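Local structure of Lmo0181 protein (5F7V) at residues 358-372 with 385-397. The protein binds cycloalternan, a cyclic alpha-glucan, and probably delivers it to an ABC transporter as a membrane-attached solute-binding lipoprotein. Sequence-based numbering, arbitrary orientation. Where two conformers were deposited one is given.
Sequences VKDWNKISDYTNSEF and ALKNSEDNINKTM
The Tyr367 ring lies flat against Asn392: the ring and amide planes are 17° apart, Asn392 CG sits 3.5 Å above the ring plane toward its rim, and Asn392 CB makes a CH-pi contact over the same face. With CG anti to the backbone N in both (chi1 179° in Tyr367), the two side chains lie alongside each other, pointing opposite ways. Phe372 instead turns an edge to the partner helix, meeting Ala385 CB in plane and Leu386 CD2 at 3.9 Å from its CE1, while Thr368 CG2 of its own helix sits over one face, toward the rim. Beside Tyr367, Asn388 ND2 gives Glu371 OE1 a nearly straight hydrogen bond of 2.9 Å (177°), lying in the amide plane but reaching the carboxylate from above its plane; Lys374 pairs with the other oxygen, OE2. Water 3 joins Thr368 OG1 to Asn392 ND2, and water 1 links Asp360 OD2 to Thr396 O. Farther along, the Ile364 and Ile393 side chains cross at about a right angle, with Ile364 CD1 4.1 Å from Ile393 CG1, and Met397 CE closes on Val358 CG1. Helices 361-372 and 385-397 run antiparallel as a helical hairpin, their axes 9.2 Å apart at closest approach, at the C-terminal end of this periplasmic-binding-protein-type fold. Helix 179-187 adjoins it through Met179, which touches Trp361 and Thr368, and Phe182, edge-to-face with Phe372; helix 206-220 packs Leu212 on Phe372 and Leu386.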
# COMPACT_ATOMS: atom_id res chain seq x y z
N VAL A 358 -10.47 -7.10 -8.48
CA VAL A 358 -10.56 -7.87 -9.73
C VAL A 358 -9.46 -8.91 -9.72
O VAL A 358 -8.34 -8.65 -9.27
CB VAL A 358 -10.47 -6.95 -10.96
CG1 VAL A 358 -11.65 -5.99 -10.98
CG2 VAL A 358 -9.18 -6.17 -11.03
N LYS A 359 -9.74 -10.10 -10.23
CA LYS A 359 -8.76 -11.18 -10.23
C LYS A 359 -7.51 -10.89 -11.07
O LYS A 359 -6.48 -11.48 -10.76
CB LYS A 359 -9.39 -12.50 -10.66
CG LYS A 359 -9.74 -12.59 -12.13
CD LYS A 359 -10.10 -14.03 -12.49
CE LYS A 359 -10.40 -14.09 -13.98
NZ LYS A 359 -11.01 -15.40 -14.29
N ASP A 360 -7.58 -9.99 -12.05
CA ASP A 360 -6.47 -9.74 -12.95
C ASP A 360 -5.73 -8.47 -12.58
O ASP A 360 -5.00 -7.97 -13.42
CB ASP A 360 -6.97 -9.64 -14.39
CG ASP A 360 -7.58 -10.93 -14.90
OD1 ASP A 360 -6.90 -11.97 -14.76
OD2 ASP A 360 -8.73 -10.86 -15.41
N TRP A 361 -5.84 -7.98 -11.35
CA TRP A 361 -5.26 -6.68 -11.02
C TRP A 361 -3.77 -6.59 -11.29
O TRP A 361 -3.32 -5.63 -11.92
CB TRP A 361 -5.50 -6.36 -9.55
CG TRP A 361 -4.99 -4.99 -9.17
CD1 TRP A 361 -3.94 -4.69 -8.37
CD2 TRP A 361 -5.53 -3.75 -9.60
NE1 TRP A 361 -3.81 -3.34 -8.26
CE2 TRP A 361 -4.79 -2.71 -8.99
CE3 TRP A 361 -6.58 -3.39 -10.44
CZ2 TRP A 361 -5.06 -1.37 -9.19
CZ3 TRP A 361 -6.84 -2.05 -10.66
CH2 TRP A 361 -6.09 -1.04 -10.01
N ASN A 362 -2.98 -7.55 -10.83
CA ASN A 362 -1.54 -7.45 -11.02
C ASN A 362 -1.15 -7.52 -12.49
O ASN A 362 -0.24 -6.78 -12.92
CB ASN A 362 -0.80 -8.44 -10.12
CG ASN A 362 -0.85 -8.08 -8.62
OD1 ASN A 362 -1.07 -6.92 -8.20
ND2 ASN A 362 -0.64 -9.09 -7.77
N LYS A 363 -1.85 -8.32 -13.27
CA LYS A 363 -1.59 -8.45 -14.69
C LYS A 363 -1.93 -7.16 -15.44
O LYS A 363 -1.12 -6.65 -16.25
CB LYS A 363 -2.42 -9.62 -15.22
CG LYS A 363 -2.11 -9.87 -16.66
CD LYS A 363 -3.18 -10.62 -17.40
CE LYS A 363 -3.60 -11.90 -16.73
NZ LYS A 363 -3.65 -12.90 -17.83
N ILE A 364 -3.10 -6.59 -15.18
CA ILE A 364 -3.46 -5.34 -15.83
C ILE A 364 -2.54 -4.22 -15.34
O ILE A 364 -2.20 -3.34 -16.13
CB ILE A 364 -4.96 -4.97 -15.79
CG1 ILE A 364 -5.47 -4.57 -14.40
CG2 ILE A 364 -5.77 -6.08 -16.42
CD1 ILE A 364 -6.90 -4.09 -14.38
N SER A 365 -2.12 -4.27 -14.08
CA SER A 365 -1.20 -3.27 -13.57
C SER A 365 0.15 -3.32 -14.27
O SER A 365 0.70 -2.28 -14.62
CB SER A 365 -1.04 -3.45 -12.05
OG SER A 365 -2.28 -3.12 -11.39
N ASP A 366 0.65 -4.51 -14.50
CA ASP A 366 1.92 -4.61 -15.19
C ASP A 366 1.85 -3.95 -16.57
O ASP A 366 2.78 -3.24 -16.98
CB ASP A 366 2.35 -6.07 -15.34
CG ASP A 366 2.78 -6.70 -14.03
OD1 ASP A 366 3.07 -6.06 -13.01
OD2 ASP A 366 2.81 -7.95 -14.04
N TYR A 367 0.77 -4.23 -17.30
CA TYR A 367 0.65 -3.64 -18.66
C TYR A 367 0.56 -2.12 -18.60
O TYR A 367 1.29 -1.40 -19.27
CB TYR A 367 -0.56 -4.21 -19.39
CG TYR A 367 -0.71 -3.62 -20.76
CD1 TYR A 367 -0.03 -4.16 -21.85
CD2 TYR A 367 -1.44 -2.46 -20.99
CE1 TYR A 367 -0.14 -3.58 -23.11
CE2 TYR A 367 -1.55 -1.88 -22.23
CZ TYR A 367 -0.88 -2.43 -23.29
OH TYR A 367 -0.97 -1.84 -24.56
N THR A 368 -0.32 -1.63 -17.74
CA THR A 368 -0.53 -0.20 -17.61
C THR A 368 0.74 0.47 -17.14
O THR A 368 1.07 1.56 -17.61
CB THR A 368 -1.68 0.10 -16.64
OG1 THR A 368 -2.87 -0.39 -17.28
CG2 THR A 368 -1.88 1.54 -16.34
N ASN A 369 1.47 -0.15 -16.21
CA ASN A 369 2.70 0.44 -15.71
C ASN A 369 3.73 0.58 -16.81
O ASN A 369 4.46 1.56 -16.87
CB ASN A 369 3.27 -0.34 -14.53
CG ASN A 369 2.43 -0.19 -13.29
OD1 ASN A 369 1.64 0.73 -13.23
ND2 ASN A 369 2.60 -1.05 -12.33
N SER A 370 3.78 -0.40 -17.71
CA SER A 370 4.71 -0.30 -18.84
C SER A 370 4.28 0.89 -19.73
O SER A 370 5.14 1.65 -20.17
CB SER A 370 4.72 -1.61 -19.62
OG SER A 370 5.46 -1.51 -20.83
N GLU A 371 2.99 1.05 -20.00
CA GLU A 371 2.52 2.18 -20.82
C GLU A 371 2.85 3.51 -20.16
O GLU A 371 3.24 4.45 -20.83
CB GLU A 371 1.02 2.07 -21.07
CG GLU A 371 0.67 0.90 -21.99
CD GLU A 371 1.37 0.92 -23.33
OE1 GLU A 371 1.21 1.96 -24.01
OE2 GLU A 371 2.12 -0.02 -23.70
N PHE A 372 2.68 3.61 -18.84
CA PHE A 372 2.98 4.84 -18.14
C PHE A 372 4.48 5.14 -18.17
O PHE A 372 4.86 6.29 -18.37
CB PHE A 372 2.48 4.79 -16.71
CG PHE A 372 0.99 4.86 -16.54
CD1 PHE A 372 0.09 5.03 -17.60
CD2 PHE A 372 0.46 4.75 -15.27
CE1 PHE A 372 -1.27 5.10 -17.38
CE2 PHE A 372 -0.90 4.80 -15.05
CZ PHE A 372 -1.77 4.98 -16.11
N ALA A 385 -1.26 6.18 -23.69
CA ALA A 385 -1.14 5.24 -22.61
C ALA A 385 -2.49 4.79 -22.08
O ALA A 385 -2.67 3.60 -21.80
CB ALA A 385 -0.32 5.83 -21.47
N LEU A 386 -3.41 5.73 -21.93
CA LEU A 386 -4.74 5.41 -21.42
C LEU A 386 -5.57 4.67 -22.44
O LEU A 386 -6.35 3.78 -22.04
CB LEU A 386 -5.40 6.67 -20.88
CG LEU A 386 -4.73 7.20 -19.63
CD1 LEU A 386 -5.28 8.56 -19.31
CD2 LEU A 386 -4.87 6.27 -18.43
N LYS A 387 -5.47 5.01 -23.73
CA LYS A 387 -6.16 4.25 -24.78
C LYS A 387 -5.67 2.83 -24.76
O LYS A 387 -6.46 1.87 -24.75
CB LYS A 387 -5.91 4.86 -26.14
CG LYS A 387 -6.53 4.07 -27.26
CD LYS A 387 -6.13 4.59 -28.65
CE LYS A 387 -6.90 3.93 -29.79
NZ LYS A 387 -6.72 2.47 -29.84
N ASN A 388 -4.35 2.65 -24.74
CA ASN A 388 -3.79 1.29 -24.75
C ASN A 388 -4.19 0.49 -23.52
O ASN A 388 -4.47 -0.70 -23.62
CB ASN A 388 -2.27 1.39 -24.88
CG ASN A 388 -1.84 1.94 -26.22
OD1 ASN A 388 -2.61 2.04 -27.18
ND2 ASN A 388 -0.59 2.31 -26.29
N SER A 389 -4.22 1.16 -22.37
CA SER A 389 -4.65 0.52 -21.14
C SER A 389 -6.13 0.14 -21.18
O SER A 389 -6.48 -0.93 -20.69
CB SER A 389 -4.42 1.45 -19.95
OG SER A 389 -3.05 1.72 -19.75
N GLU A 390 -6.98 0.98 -21.76
CA GLU A 390 -8.40 0.65 -21.93
C GLU A 390 -8.54 -0.58 -22.83
O GLU A 390 -9.28 -1.52 -22.51
CB GLU A 390 -9.16 1.85 -22.52
CG GLU A 390 -10.68 1.65 -22.61
CD GLU A 390 -11.30 1.39 -23.98
OE1 GLU A 390 -10.53 1.27 -24.97
OE2 GLU A 390 -12.56 1.27 -24.10
N ASP A 391 -7.84 -0.61 -23.96
CA ASP A 391 -7.87 -1.77 -24.86
C ASP A 391 -7.43 -3.05 -24.18
O ASP A 391 -8.07 -4.10 -24.33
CB ASP A 391 -6.99 -1.51 -26.07
CG ASP A 391 -7.48 -0.35 -26.94
OD1 ASP A 391 -8.71 -0.07 -26.87
OD2 ASP A 391 -6.70 0.29 -27.69
N ASN A 392 -6.36 -2.96 -23.40
CA ASN A 392 -5.83 -4.16 -22.75
C ASN A 392 -6.78 -4.67 -21.67
O ASN A 392 -6.97 -5.87 -21.53
CB ASN A 392 -4.47 -3.83 -22.13
CG ASN A 392 -3.92 -4.99 -21.35
OD1 ASN A 392 -3.53 -5.97 -21.97
ND2 ASN A 392 -3.97 -4.92 -20.05
N ILE A 393 -7.37 -3.77 -20.89
CA ILE A 393 -8.37 -4.17 -19.89
C ILE A 393 -9.57 -4.81 -20.56
O ILE A 393 -10.04 -5.86 -20.12
CB ILE A 393 -8.77 -2.99 -18.99
CG1 ILE A 393 -7.59 -2.60 -18.11
CG2 ILE A 393 -10.00 -3.35 -18.18
CD1 ILE A 393 -7.73 -1.30 -17.37
N ASN A 394 -10.06 -4.21 -21.63
CA ASN A 394 -11.21 -4.79 -22.34
C ASN A 394 -10.93 -6.19 -22.82
O ASN A 394 -11.77 -7.05 -22.65
CB ASN A 394 -11.56 -3.95 -23.55
CG ASN A 394 -12.23 -2.64 -23.20
OD1 ASN A 394 -12.80 -2.48 -22.14
ND2 ASN A 394 -12.21 -1.72 -24.13
N LYS A 395 -9.75 -6.42 -23.37
CA LYS A 395 -9.40 -7.77 -23.86
C LYS A 395 -9.19 -8.74 -22.71
O LYS A 395 -9.70 -9.87 -22.75
CB LYS A 395 -8.17 -7.69 -24.76
CG LYS A 395 -8.44 -6.94 -26.05
CD LYS A 395 -9.81 -7.08 -26.71
CE LYS A 395 -9.90 -6.31 -28.03
NZ LYS A 395 -8.78 -6.66 -28.95
N THR A 396 -8.47 -8.33 -21.68
CA THR A 396 -8.18 -9.20 -20.56
C THR A 396 -9.47 -9.62 -19.84
O THR A 396 -9.63 -10.80 -19.46
CB THR A 396 -7.23 -8.49 -19.58
OG1 THR A 396 -5.99 -8.27 -20.28
CG2 THR A 396 -6.97 -9.32 -18.30
N MET A 397 -10.41 -8.70 -19.66
CA MET A 397 -11.59 -8.95 -18.85
C MET A 397 -12.85 -9.24 -19.65
O MET A 397 -13.91 -9.50 -19.08
CB MET A 397 -11.81 -7.77 -17.92
CG MET A 397 -10.67 -7.66 -16.92
SD MET A 397 -10.86 -6.38 -15.67
CE MET A 397 -12.23 -7.01 -14.72
O HOH W 1 -10.46 -12.31 -16.91
O HOH W 2 -3.48 -2.32 -25.89
O HOH W 3 -4.15 -2.28 -18.74